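Local coordinates for UPF0255 protein frsA (Vibrio vulnificus, PDB 4I4C) that probably hydrolyses carboxylic esters as a serine esterase of the alpha/beta-hydrolase clan, and binds hexanoic acid in the crystal, at residues A[106-109]-A[110-114]; A[209-212]-A[213-216]; A[283-286]-A[287-290]; A[312-315]-A[316-320]; A[391-394]-A[395-398]. One frame throughout, in Å; residues are numbered along the deposited sequence.

Interaction 1: residues A[106-109]-A[110-114]; sequences GMEH and QKRAG
Lys111 N donates to Met107 O at 2.8 Å, a short bond. It is one of four successive i-to-i+4 backbone bonds on helix 98-114, and the straightest of them, 172°, runs from Arg112 N to Glu108 O. One turn apart on this helix, the side chains of Glu108 and Arg112 cross obliquely. Glu108 CG stands anti to the backbone N (chi1 -172°), and a bend at chi2 brings the carboxylate round to the arginine. Arg112 NH1 rests 3.3 Å from Glu108 CG. The salt bridge itself is long, with Glu108 OE2 3.8 Å from Arg112 NH2. The oxygen sits over one face of the guanidinium, toward its rim, and the two planes stand 79° apart. His109 turns instead to helix 121-136, packing on Ser127, Ala128 and Cys131, and its NE2 makes a weak hydrogen bond to Glu66. Gln110 OE1 is hydrogen-bonded to Tyr132 OH of the same neighbouring helix. Because no N-H of Arg112 points at the carboxylate, the attraction between Glu108 and Arg112 is electrostatic and only loosely directional, an i-to-i+4 ion pair on the outer side of the helix.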
loop_
_atom_site.group_PDB
_atom_site.type_symbol
_atom_site.label_atom_id
_atom_site.label_comp_id
_atom_site.label_asym_id
_atom_site.label_seq_id
_atom_site.Cartn_x
_atom_site.Cartn_y
_atom_site.Cartn_z
ATOM N N GLY A 106 2.145 14.552 12.535
ATOM C CA GLY A 106 3.440 13.885 12.560
ATOM C C GLY A 106 4.462 14.563 13.471
ATOM O O GLY A 106 5.154 13.916 14.265
ATOM N N MET A 107 4.553 15.883 13.381
ATOM C CA MET A 107 5.566 16.596 14.154
ATOM C C MET A 107 5.259 16.582 15.648
ATOM O O MET A 107 6.167 16.668 16.471
ATOM C CB MET A 107 5.744 18.007 13.617
ATOM C CG MET A 107 6.349 18.041 12.221
ATOM S SD MET A 107 6.374 19.721 11.527
ATOM C CE MET A 107 7.511 19.510 10.151
ATOM N N GLU A 108 3.980 16.435 15.986
ATOM C CA GLU A 108 3.524 16.373 17.368
ATOM C C GLU A 108 3.898 15.035 17.998
ATOM O O GLU A 108 4.276 14.959 19.183
ATOM C CB GLU A 108 2.003 16.573 17.436
ATOM C CG GLU A 108 1.459 16.717 18.845
ATOM C CD GLU A 108 1.837 18.051 19.498
ATOM O OE1 GLU A 108 2.402 18.940 18.813
ATOM O OE2 GLU A 108 1.574 18.199 20.707
ATOM N N HIS A 109 3.769 13.972 17.210
ATOM C CA HIS A 109 4.283 12.674 17.622
ATOM C C HIS A 109 5.801 12.724 17.744
ATOM O O HIS A 109 6.364 12.213 18.706
ATOM C CB HIS A 109 3.875 11.581 16.635
ATOM C CG HIS A 109 2.454 11.153 16.779
ATOM N ND1 HIS A 109 1.970 10.581 17.932
ATOM C CD2 HIS A 109 1.406 11.226 15.926
ATOM C CE1 HIS A 109 0.685 10.310 17.782
ATOM N NE2 HIS A 109 0.317 10.697 16.574
ATOM N N GLN A 110 6.462 13.333 16.764
ATOM C CA GLN A 110 7.920 13.393 16.784
ATOM C C GLN A 110 8.423 14.253 17.958
ATOM O O GLN A 110 9.542 14.046 18.431
ATOM C CB GLN A 110 8.467 13.881 15.436
ATOM C CG GLN A 110 9.932 13.545 15.196
ATOM C CD GLN A 110 10.305 13.539 13.721
ATOM O OE1 GLN A 110 9.548 14.007 12.867
ATOM N NE2 GLN A 110 11.481 13.006 13.416
ATOM N N LYS A 111 7.593 15.198 18.426
ATOM C CA LYS A 111 7.868 15.969 19.653
ATOM C C LYS A 111 7.700 15.126 20.918
ATOM O O LYS A 111 8.591 15.090 21.763
ATOM C CB LYS A 111 6.967 17.209 19.766
ATOM C CG LYS A 111 7.516 18.462 19.091
ATOM C CD LYS A 111 6.898 19.745 19.674
ATOM C CE LYS A 111 6.348 20.668 18.585
ATOM N NZ LYS A 111 7.364 21.003 17.549
ATOM N N ARG A 112 6.556 14.462 21.060
ATOM C CA ARG A 112 6.347 13.575 22.203
ATOM C C ARG A 112 7.420 12.479 22.270
ATOM O O ARG A 112 7.754 11.996 23.355
ATOM C CB ARG A 112 4.958 12.932 22.163
ATOM C CG ARG A 112 3.793 13.901 22.265
ATOM C CD ARG A 112 2.491 13.155 22.525
ATOM N NE ARG A 112 1.343 14.052 22.626
ATOM C CZ ARG A 112 0.565 14.386 21.601
ATOM N NH1 ARG A 112 0.818 13.899 20.392
ATOM N NH2 ARG A 112 -0.465 15.207 21.782
ATOM N N ALA A 113 7.955 12.097 21.109
ATOM C CA ALA A 113 8.975 11.047 21.030
ATOM C C ALA A 113 10.262 11.406 21.788
ATOM O O ALA A 113 10.903 10.541 22.389
ATOM C CB ALA A 113 9.291 10.717 19.566
ATOM N N GLY A 114 10.636 12.683 21.752
ATOM C CA GLY A 114 11.826 13.153 22.439
ATOM C C GLY A 114 11.671 13.197 23.953
ATOM O O GLY A 114 12.661 13.306 24.685
#

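Interaction 2: residues A[209-212]-A[213-216]; sequences MWRL and FRDH
Trp210 and Arg214, one turn apart on helix 210-217, meet through a CH-pi contact. Arg214 CB lies over the five-membered part of the indole, 4.0 Å from its centroid, and Arg214 CD comes within 3.4 Å of Trp210 NE1. The guanidinium plane is turned 73° from the indole, and it is the aliphatic stem of the arginine that meets the ring. The other aromatic contact is oblique: Phe213 CD2 touches Trp210 CZ3 at 3.6 Å, with the planes at 48°.

The charged contacts lie farther out. Bent at chi3 (59°), Arg214 grips the adjacent Asp215 side-on. Its NH2 reaches OD2 of Asp215 at 3.0 Å, nearly straight and on the syn side, while NE meets OD1 from above the carboxylate plane. Arg211 runs alongside, pointing the same way, and places Arg214 NH2 over one face of its own guanidinium, 3.0 Å from Arg211 NE. This close pairing of like charges is probably eased by Asp215 and by Glu123, which forms a salt bridge with Arg214 NH1.

Among the backbone bonds, Arg214 N to Trp210 O and Asp215 N to Arg211 O are regular, whereas His216 N to Leu212 O is weak where a wider pi-type turn enters.

The helix is the crossover of the beta-alpha-beta unit between strands 193-199 and 223-226. Leu212 packs on Val198 and Met224 of those strands, Met209 lines the polyether pocket, Trp210 stacks on Phe126 of helix 121-136, and His216 rests on helix 394-413.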
loop_
_atom_site.group_PDB
_atom_site.type_symbol
_atom_site.label_atom_id
_atom_site.label_comp_id
_atom_site.label_asym_id
_atom_site.label_seq_id
_atom_site.Cartn_x
_atom_site.Cartn_y
_atom_site.Cartn_z
ATOM N N MET A 209 3.122 -0.510 7.343
ATOM C CA MET A 209 2.641 -1.807 7.844
ATOM C C MET A 209 3.339 -2.294 9.107
ATOM O O MET A 209 3.370 -3.500 9.377
ATOM C CB MET A 209 2.773 -2.869 6.743
ATOM C CG MET A 209 1.889 -2.585 5.538
ATOM S SD MET A 209 2.289 -3.575 4.085
ATOM C CE MET A 209 3.938 -2.978 3.676
ATOM N N TRP A 210 3.911 -1.354 9.861
ATOM C CA TRP A 210 4.568 -1.649 11.124
ATOM C C TRP A 210 3.722 -2.496 12.081
ATOM O O TRP A 210 4.239 -3.401 12.720
ATOM C CB TRP A 210 5.016 -0.360 11.831
ATOM C CG TRP A 210 5.405 -0.627 13.241
ATOM C CD1 TRP A 210 4.729 -0.256 14.363
ATOM C CD2 TRP A 210 6.549 -1.364 13.683
ATOM N NE1 TRP A 210 5.391 -0.704 15.484
ATOM C CE2 TRP A 210 6.510 -1.390 15.092
ATOM C CE3 TRP A 210 7.608 -1.995 13.023
ATOM C CZ2 TRP A 210 7.484 -2.029 15.854
ATOM C CZ3 TRP A 210 8.578 -2.634 13.786
ATOM C CH2 TRP A 210 8.507 -2.645 15.183
ATOM N N ARG A 211 2.423 -2.225 12.166
ATOM C CA ARG A 211 1.563 -2.982 13.080
ATOM C C ARG A 211 1.292 -4.412 12.601
ATOM O O ARG A 211 0.903 -5.280 13.390
ATOM C CB ARG A 211 0.251 -2.231 13.344
ATOM C CG ARG A 211 0.473 -0.851 13.961
ATOM C CD ARG A 211 -0.507 -0.531 15.093
ATOM N NE ARG A 211 -0.064 0.645 15.851
ATOM C CZ ARG A 211 -0.740 1.213 16.851
ATOM N NH1 ARG A 211 -1.914 0.718 17.231
ATOM N NH2 ARG A 211 -0.240 2.281 17.469
ATOM N N LEU A 212 1.488 -4.657 11.310
ATOM C CA LEU A 212 1.360 -6.022 10.793
ATOM C C LEU A 212 2.410 -6.888 11.477
ATOM O O LEU A 212 2.108 -7.980 11.962
ATOM C CB LEU A 212 1.559 -6.057 9.284
ATOM C CG LEU A 212 1.550 -7.441 8.660
ATOM C CD1 LEU A 212 0.251 -8.150 9.039
ATOM C CD2 LEU A 212 1.689 -7.285 7.152
ATOM N N PHE A 213 3.640 -6.380 11.521
ATOM C CA PHE A 213 4.740 -7.046 12.227
ATOM C C PHE A 213 4.566 -6.996 13.749
ATOM O O PHE A 213 4.621 -8.024 14.410
ATOM C CB PHE A 213 6.091 -6.424 11.836
ATOM C CG PHE A 213 7.260 -6.924 12.654
ATOM C CD1 PHE A 213 7.822 -8.169 12.399
ATOM C CD2 PHE A 213 7.807 -6.151 13.663
ATOM C CE1 PHE A 213 8.900 -8.625 13.140
ATOM C CE2 PHE A 213 8.886 -6.609 14.406
ATOM C CZ PHE A 213 9.428 -7.843 14.140
ATOM N N ARG A 214 4.355 -5.807 14.308
ATOM C CA ARG A 214 4.358 -5.647 15.771
ATOM C C ARG A 214 3.256 -6.435 16.478
ATOM O O ARG A 214 3.494 -7.062 17.505
ATOM C CB ARG A 214 4.256 -4.168 16.173
ATOM C CG ARG A 214 4.636 -3.886 17.623
ATOM C CD ARG A 214 4.134 -2.488 18.054
ATOM N NE ARG A 214 2.681 -2.394 17.914
ATOM C CZ ARG A 214 1.949 -1.318 18.188
ATOM N NH1 ARG A 214 2.517 -0.198 18.631
ATOM N NH2 ARG A 214 0.637 -1.373 18.020
ATOM N N ASP A 215 2.055 -6.409 15.915
ATOM C CA ASP A 215 0.892 -6.943 16.604
ATOM C C ASP A 215 0.494 -8.344 16.148
ATOM O O ASP A 215 -0.394 -8.956 16.745
ATOM C CB ASP A 215 -0.295 -5.995 16.432
ATOM C CG ASP A 215 -0.097 -4.667 17.163
ATOM O OD1 ASP A 215 0.754 -4.595 18.072
ATOM O OD2 ASP A 215 -0.802 -3.694 16.833
ATOM N N HIS A 216 1.139 -8.847 15.097
ATOM C CA HIS A 216 0.753 -10.127 14.511
ATOM C C HIS A 216 1.921 -11.070 14.200
ATOM O O HIS A 216 2.061 -12.117 14.829
ATOM C CB HIS A 216 -0.123 -9.907 13.275
ATOM C CG HIS A 216 -1.405 -9.191 13.574
ATOM N ND1 HIS A 216 -1.459 -7.835 13.815
ATOM C CD2 HIS A 216 -2.676 -9.643 13.689
ATOM C CE1 HIS A 216 -2.707 -7.481 14.061
ATOM N NE2 HIS A 216 -3.467 -8.560 13.989
#

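Interaction 3: residues A[283-286]-A[287-290]; sequences FLEQ and EKIK
Glu285 and Lys288 close a salt bridge in the turn that links helix 273-284 to strand 291-295, part of the alpha/beta-hydrolase sheet. Glu285 is the first residue to leave helical geometry, and its side chain folds at chi2 (-88°), which turns the carboxylate toward the lysine. Lys288 does the opposite: beyond CG its chain is fully extended, running past the glutamate at a slant and laying CD within 3.3 Å of Glu285 OE1. Lys288 NZ gives a weak hydrogen bond to Glu285 OE1 at 3.2 Å. Both ends have second partners, Gln249 at Glu285 OE2 and Asn253 at Lys288 NZ, so the pair is tied to helix 246-254. Gln286, also extended beyond CG, swings its amide back to the helix end, while OE1 is hydrogen-bonded to Lys355 N. Glu287 bends away at chi2 to a salt bridge with Lys355. Lys290 bends at chi2 and again at chi4, curling NZ back to Glu287 O at 3.0 Å; NZ also bonds to His264 O. Ile289 is buried against Leu252, Val266 and Leu268, its N bonded to Glu285 O across the turn. In the Gln286 bond, NE2 meets Phe283 O at 3.2 Å, in the carbonyl plane and on a lone pair.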
loop_
_atom_site.group_PDB
_atom_site.type_symbol
_atom_site.label_atom_id
_atom_site.label_comp_id
_atom_site.label_asym_id
_atom_site.label_seq_id
_atom_site.Cartn_x
_atom_site.Cartn_y
_atom_site.Cartn_z
ATOM N N PHE A 283 2.889 -18.567 -8.503
ATOM C CA PHE A 283 2.859 -19.461 -9.656
ATOM C C PHE A 283 4.258 -19.604 -10.236
ATOM O O PHE A 283 4.623 -20.667 -10.740
ATOM C CB PHE A 283 1.918 -18.929 -10.723
ATOM C CG PHE A 283 0.466 -19.221 -10.461
ATOM C CD1 PHE A 283 -0.311 -18.345 -9.724
ATOM C CD2 PHE A 283 -0.129 -20.365 -10.976
ATOM C CE1 PHE A 283 -1.644 -18.604 -9.496
ATOM C CE2 PHE A 283 -1.462 -20.630 -10.748
ATOM C CZ PHE A 283 -2.223 -19.747 -10.009
ATOM N N LEU A 284 5.045 -18.535 -10.156
ATOM C CA LEU A 284 6.388 -18.547 -10.725
ATOM C C LEU A 284 7.387 -19.351 -9.890
ATOM O O LEU A 284 8.247 -20.047 -10.433
ATOM C CB LEU A 284 6.890 -17.118 -10.954
ATOM C CG LEU A 284 6.175 -16.314 -12.047
ATOM C CD1 LEU A 284 6.492 -14.827 -11.933
ATOM C CD2 LEU A 284 6.561 -16.813 -13.414
ATOM N N GLU A 285 7.268 -19.271 -8.570
ATOM C CA GLU A 285 8.223 -19.945 -7.697
ATOM C C GLU A 285 7.534 -20.890 -6.721
ATOM O O GLU A 285 7.376 -20.577 -5.546
ATOM C CB GLU A 285 9.052 -18.909 -6.949
ATOM C CG GLU A 285 9.847 -18.007 -7.862
ATOM C CD GLU A 285 11.210 -18.579 -8.211
ATOM O OE1 GLU A 285 11.492 -19.739 -7.830
ATOM O OE2 GLU A 285 12.007 -17.856 -8.853
ATOM N N GLN A 286 7.149 -22.062 -7.207
ATOM C CA GLN A 286 6.271 -22.929 -6.436
ATOM C C GLN A 286 6.968 -23.714 -5.323
ATOM O O GLN A 286 6.301 -24.325 -4.483
ATOM C CB GLN A 286 5.493 -23.865 -7.371
ATOM C CG GLN A 286 4.818 -23.140 -8.527
ATOM C CD GLN A 286 3.615 -23.897 -9.074
ATOM O OE1 GLN A 286 3.150 -24.861 -8.466
ATOM N NE2 GLN A 286 3.106 -23.460 -10.225
ATOM N N GLU A 287 8.299 -23.701 -5.308
ATOM C CA GLU A 287 9.040 -24.412 -4.265
ATOM C C GLU A 287 9.478 -23.460 -3.168
ATOM O O GLU A 287 9.349 -23.755 -1.969
ATOM C CB GLU A 287 10.262 -25.134 -4.847
ATOM C CG GLU A 287 9.929 -26.502 -5.459
ATOM C CD GLU A 287 9.288 -27.435 -4.445
ATOM O OE1 GLU A 287 9.920 -27.687 -3.394
ATOM O OE2 GLU A 287 8.152 -27.904 -4.690
ATOM N N LYS A 288 9.997 -22.313 -3.599
ATOM C CA LYS A 288 10.504 -21.299 -2.690
ATOM C C LYS A 288 9.400 -20.631 -1.882
ATOM O O LYS A 288 9.645 -20.185 -0.768
ATOM C CB LYS A 288 11.299 -20.239 -3.455
ATOM C CG LYS A 288 12.557 -20.763 -4.123
ATOM C CD LYS A 288 13.156 -19.710 -5.029
ATOM C CE LYS A 288 14.231 -20.296 -5.925
ATOM N NZ LYS A 288 14.598 -19.365 -7.037
ATOM N N ILE A 289 8.192 -20.548 -2.440
ATOM C CA ILE A 289 7.067 -19.945 -1.724
ATOM C C ILE A 289 6.253 -21.027 -1.021
ATOM O O ILE A 289 5.738 -21.938 -1.663
ATOM C CB ILE A 289 6.149 -19.145 -2.666
ATOM C CG1 ILE A 289 6.901 -17.952 -3.266
ATOM C CG2 ILE A 289 4.890 -18.684 -1.941
ATOM C CD1 ILE A 289 7.699 -17.174 -2.232
ATOM N N LYS A 290 6.145 -20.922 0.299
ATOM C CA LYS A 290 5.451 -21.923 1.106
ATOM C C LYS A 290 3.996 -21.552 1.399
ATOM O O LYS A 290 3.171 -22.422 1.683
ATOM C CB LYS A 290 6.205 -22.134 2.418
ATOM C CG LYS A 290 7.611 -22.709 2.235
ATOM C CD LYS A 290 7.569 -24.014 1.418
ATOM C CE LYS A 290 8.924 -24.727 1.376
ATOM N NZ LYS A 290 10.041 -23.827 0.915
#

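Interaction 4: residues A[312-315]-A[316-320]; sequences MPKM and YLDVL
The Tyr316 ring has Met315 CE over one face, 4.3 Å from Tyr316 CE1, and Pro313 CB in plane at its edge. The proline and tyrosine run side by side, with Pro313 CD 3.8 Å from Tyr316 CD2. Met312 crosses the tyrosine at about a right angle in a Met-aromatic contact: its SD lies 5.4 Å from the ring centroid, oblique to the ring, and touches Tyr316 CB. A bend at chi3 (-60°) then carries Met312 CE inward, 3.6 Å from Leu317 CD2 and also against Leu320 CD1. Pro313 occupies the N-cap position of helix 314-323, whose first turn is held by a weak bond from Tyr316 N to Pro313 O and by Asp318 N to Lys314 O at 2.8 Å. Met312, just ahead of the cap, also touches the bound hexanoic acid, so the start of this helix borders that pocket. The fully extended Lys314 lies across the Asp318 carboxylate, with CG 3.4 Å from Asp318 OD1. Their charges stay beyond salt-bridge range: Lys314 NZ is bonded to Ser24 O, while Asp318 OD1 and OD2 are held by Tyr29 OH and Tyr49 OH respectively. Met312 O is buried by the contact without a polar partner.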
loop_
_atom_site.group_PDB
_atom_site.type_symbol
_atom_site.label_atom_id
_atom_site.label_comp_id
_atom_site.label_asym_id
_atom_site.label_seq_id
_atom_site.Cartn_x
_atom_site.Cartn_y
_atom_site.Cartn_z
ATOM N N MET A 312 -14.234 5.689 -12.420
ATOM C CA MET A 312 -13.523 5.835 -11.151
ATOM C C MET A 312 -13.271 7.289 -10.749
ATOM O O MET A 312 -13.037 8.132 -11.608
ATOM C CB MET A 312 -12.162 5.157 -11.260
ATOM C CG MET A 312 -12.226 3.669 -11.305
ATOM S SD MET A 312 -10.579 3.055 -11.004
ATOM C CE MET A 312 -9.667 3.800 -12.365
ATOM N N PRO A 313 -13.277 7.571 -9.428
ATOM C CA PRO A 313 -12.939 8.915 -8.952
ATOM C C PRO A 313 -11.573 9.372 -9.466
ATOM O O PRO A 313 -10.704 8.545 -9.729
ATOM C CB PRO A 313 -12.933 8.754 -7.425
ATOM C CG PRO A 313 -13.951 7.675 -7.187
ATOM C CD PRO A 313 -13.726 6.694 -8.326
ATOM N N LYS A 314 -11.397 10.679 -9.612
ATOM C CA LYS A 314 -10.170 11.229 -10.171
ATOM C C LYS A 314 -8.908 10.798 -9.427
ATOM O O LYS A 314 -7.846 10.660 -10.035
ATOM C CB LYS A 314 -10.252 12.757 -10.207
ATOM C CG LYS A 314 -9.043 13.398 -10.837
ATOM C CD LYS A 314 -9.135 14.932 -10.864
ATOM C CE LYS A 314 -7.869 15.490 -11.516
ATOM N NZ LYS A 314 -7.923 16.978 -11.570
ATOM N N MET A 315 -9.012 10.592 -8.111
ATOM C CA MET A 315 -7.825 10.204 -7.331
ATOM C C MET A 315 -7.199 8.907 -7.834
ATOM O O MET A 315 -5.979 8.787 -7.884
ATOM C CB MET A 315 -8.123 10.059 -5.838
ATOM C CG MET A 315 -6.843 10.115 -4.995
ATOM S SD MET A 315 -6.828 9.225 -3.425
ATOM C CE MET A 315 -6.629 7.532 -3.987
ATOM N N TYR A 316 -8.032 7.949 -8.220
ATOM C CA TYR A 316 -7.515 6.666 -8.732
ATOM C C TYR A 316 -6.847 6.822 -10.095
ATOM O O TYR A 316 -5.766 6.267 -10.341
ATOM C CB TYR A 316 -8.607 5.574 -8.752
ATOM C CG TYR A 316 -9.135 5.259 -7.355
ATOM C CD1 TYR A 316 -8.460 4.366 -6.521
ATOM C CD2 TYR A 316 -10.287 5.875 -6.858
ATOM C CE1 TYR A 316 -8.919 4.086 -5.240
ATOM C CE2 TYR A 316 -10.761 5.592 -5.569
ATOM C CZ TYR A 316 -10.066 4.695 -4.770
ATOM O OH TYR A 316 -10.504 4.399 -3.496
ATOM N N LEU A 317 -7.491 7.575 -10.978
ATOM C CA LEU A 317 -6.923 7.848 -12.288
ATOM C C LEU A 317 -5.618 8.655 -12.156
ATOM O O LEU A 317 -4.673 8.424 -12.907
ATOM C CB LEU A 317 -7.953 8.562 -13.166
ATOM C CG LEU A 317 -9.183 7.706 -13.509
ATOM C CD1 LEU A 317 -10.305 8.568 -14.099
ATOM C CD2 LEU A 317 -8.800 6.591 -14.479
ATOM N N ASP A 318 -5.558 9.570 -11.182
ATOM C CA ASP A 318 -4.334 10.344 -10.938
ATOM C C ASP A 318 -3.195 9.424 -10.476
ATOM O O ASP A 318 -2.066 9.510 -10.969
ATOM C CB ASP A 318 -4.551 11.447 -9.886
ATOM C CG ASP A 318 -5.412 12.634 -10.382
ATOM O OD1 ASP A 318 -5.749 12.746 -11.588
ATOM O OD2 ASP A 318 -5.729 13.495 -9.529
ATOM N N VAL A 319 -3.483 8.548 -9.517
ATOM C CA VAL A 319 -2.489 7.572 -9.075
ATOM C C VAL A 319 -1.994 6.682 -10.233
ATOM O O VAL A 319 -0.792 6.431 -10.361
ATOM C CB VAL A 319 -3.030 6.674 -7.945
ATOM C CG1 VAL A 319 -2.119 5.464 -7.727
ATOM C CG2 VAL A 319 -3.170 7.470 -6.667
ATOM N N LEU A 320 -2.921 6.221 -11.065
ATOM C CA LEU A 320 -2.578 5.379 -12.202
ATOM C C LEU A 320 -1.682 6.102 -13.214
ATOM O O LEU A 320 -0.670 5.553 -13.660
ATOM C CB LEU A 320 -3.841 4.828 -12.863
ATOM C CG LEU A 320 -4.544 3.784 -11.993
ATOM C CD1 LEU A 320 -5.888 3.445 -12.562
ATOM C CD2 LEU A 320 -3.666 2.541 -11.882
#

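Interaction 5: residues A[391-394]-A[395-398]; sequences SKTI and TQGY
Thr393 caps helix 394-413 with its hydroxyl: OG1 accepts from Gln396 N at 3.0 Å, the classic N-cap bond. The torsion that sets it there is chi1 71°, which puts OG1 between the backbone N and the carbonyl carbon, facing the first turn.

Further hydrogen bonds tie the preceding loop to that turn. Gln396, extended beyond CG, runs its amide back so that OE1 accepts from Lys392 N at 2.9 Å, and the same oxygen lies against Ser391 CB. Thr393 O is gripped twice. Ser391 OG donates to it at 2.5 Å, a distance short enough to be treated with caution, and Gly397 N reaches Thr393 O from the opposite face of the carbonyl plane, at 3.3 Å. Tyr398 N bonds to Ile394 O at 2.8 Å, continuing the helix.

Apolar contact is made by Ile394 and Tyr398, which lie side by side and point the same way. Ile394 CG2 sits over the phenol ring in a CH-pi contact, 3.9 Å from the centroid of the Tyr398 ring and 18° off its normal, nearest to CZ and CE2. Trp59 also stacks with Tyr398, which belongs to the pocket holding the polyether. Ile394 packs besides on Leu55 and Leu363, joining the helix start to helix 54-60 and strand 358-363.

Thr393 OG1 thus stands in for a missing helix acceptor, and Gln396 fastens the incoming loop. On the apolar side, the isoleucine methyl over one face of the Tyr398 ring probably limits how that pocket residue can turn.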
loop_
_atom_site.group_PDB
_atom_site.type_symbol
_atom_site.label_atom_id
_atom_site.label_comp_id
_atom_site.label_asym_id
_atom_site.label_seq_id
_atom_site.Cartn_x
_atom_site.Cartn_y
_atom_site.Cartn_z
ATOM N N SER A 391 -19.045 -8.718 7.782
ATOM C CA SER A 391 -18.947 -8.174 9.129
ATOM C C SER A 391 -19.888 -6.983 9.309
ATOM O O SER A 391 -20.354 -6.396 8.334
ATOM C CB SER A 391 -17.506 -7.751 9.452
ATOM O OG SER A 391 -17.074 -6.733 8.571
ATOM N N LYS A 392 -20.160 -6.639 10.566
ATOM C CA LYS A 392 -20.972 -5.461 10.884
ATOM C C LYS A 392 -20.215 -4.182 10.589
ATOM O O LYS A 392 -20.775 -3.242 10.034
ATOM C CB LYS A 392 -21.416 -5.473 12.352
ATOM C CG LYS A 392 -22.586 -6.404 12.632
ATOM C CD LYS A 392 -22.846 -6.540 14.127
ATOM C CE LYS A 392 -23.859 -7.638 14.445
ATOM N NZ LYS A 392 -23.931 -7.891 15.913
ATOM N N THR A 393 -18.938 -4.153 10.961
ATOM C CA THR A 393 -18.091 -2.986 10.725
ATOM C C THR A 393 -16.931 -3.332 9.809
ATOM O O THR A 393 -16.570 -4.499 9.663
ATOM C CB THR A 393 -17.521 -2.410 12.042
ATOM O OG1 THR A 393 -16.540 -3.302 12.586
ATOM C CG2 THR A 393 -18.626 -2.200 13.067
ATOM N N ILE A 394 -16.325 -2.316 9.209
ATOM C CA ILE A 394 -15.169 -2.539 8.350
ATOM C C ILE A 394 -13.970 -2.994 9.182
ATOM O O ILE A 394 -13.215 -3.884 8.768
ATOM C CB ILE A 394 -14.804 -1.294 7.492
ATOM C CG1 ILE A 394 -15.837 -1.064 6.396
ATOM C CG2 ILE A 394 -13.445 -1.454 6.874
ATOM C CD1 ILE A 394 -17.138 -0.418 6.889
ATOM N N THR A 395 -13.814 -2.409 10.370
ATOM C CA THR A 395 -12.700 -2.777 11.247
ATOM C C THR A 395 -12.758 -4.249 11.620
ATOM O O THR A 395 -11.737 -4.945 11.685
ATOM C CB THR A 395 -12.717 -1.968 12.545
ATOM O OG1 THR A 395 -12.682 -0.579 12.227
ATOM C CG2 THR A 395 -11.522 -2.336 13.406
ATOM N N GLN A 396 -13.961 -4.727 11.887
ATOM C CA GLN A 396 -14.123 -6.134 12.210
ATOM C C GLN A 396 -13.717 -7.022 11.023
ATOM O O GLN A 396 -13.083 -8.070 11.205
ATOM C CB GLN A 396 -15.556 -6.411 12.644
ATOM C CG GLN A 396 -15.856 -7.867 12.830
ATOM C CD GLN A 396 -17.326 -8.106 13.057
ATOM O OE1 GLN A 396 -18.176 -7.379 12.534
ATOM N NE2 GLN A 396 -17.640 -9.115 13.847
ATOM N N GLY A 397 -14.074 -6.582 9.820
ATOM C CA GLY A 397 -13.667 -7.246 8.592
ATOM C C GLY A 397 -12.162 -7.274 8.435
ATOM O O GLY A 397 -11.580 -8.315 8.134
ATOM N N TYR A 398 -11.514 -6.133 8.656
ATOM C CA TYR A 398 -10.053 -6.094 8.604
ATOM C C TYR A 398 -9.456 -7.059 9.620
ATOM O O TYR A 398 -8.555 -7.848 9.299
ATOM C CB TYR A 398 -9.519 -4.679 8.888
ATOM C CG TYR A 398 -9.674 -3.662 7.765
ATOM C CD1 TYR A 398 -9.889 -4.060 6.448
ATOM C CD2 TYR A 398 -9.581 -2.291 8.030
ATOM C CE1 TYR A 398 -10.024 -3.120 5.423
ATOM C CE2 TYR A 398 -9.717 -1.344 7.015
ATOM C CZ TYR A 398 -9.933 -1.766 5.715
ATOM O OH TYR A 398 -10.070 -0.836 4.708
#

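Overall arrangement
All five contacts are local, each within a helix or at its end. Interaction 4 is buried, interactions 1 and 2 are partly so, and interactions 3 and 5 are at the surface. Interactions 1 and 2 both look to helix 121-136, the first through a histidine and a glutamine, the second through an indole and an arginine. Interactions 2, 3 and 5 belong to helices or turns linked to the strands of the main sheet; helix 394-413, which interaction 5 starts, packs beside helix 210-217 of interaction 2. Apolar contacts of methionine, proline, tyrosine and leucine dominate the buried interaction 4, ion pairs mark 1, 2 and 3, and a threonine cap and loop-to-helix hydrogen bonds mark 5. Interactions 2 and 5 share the polyether pocket, while interaction 4 borders the hexanoic acid.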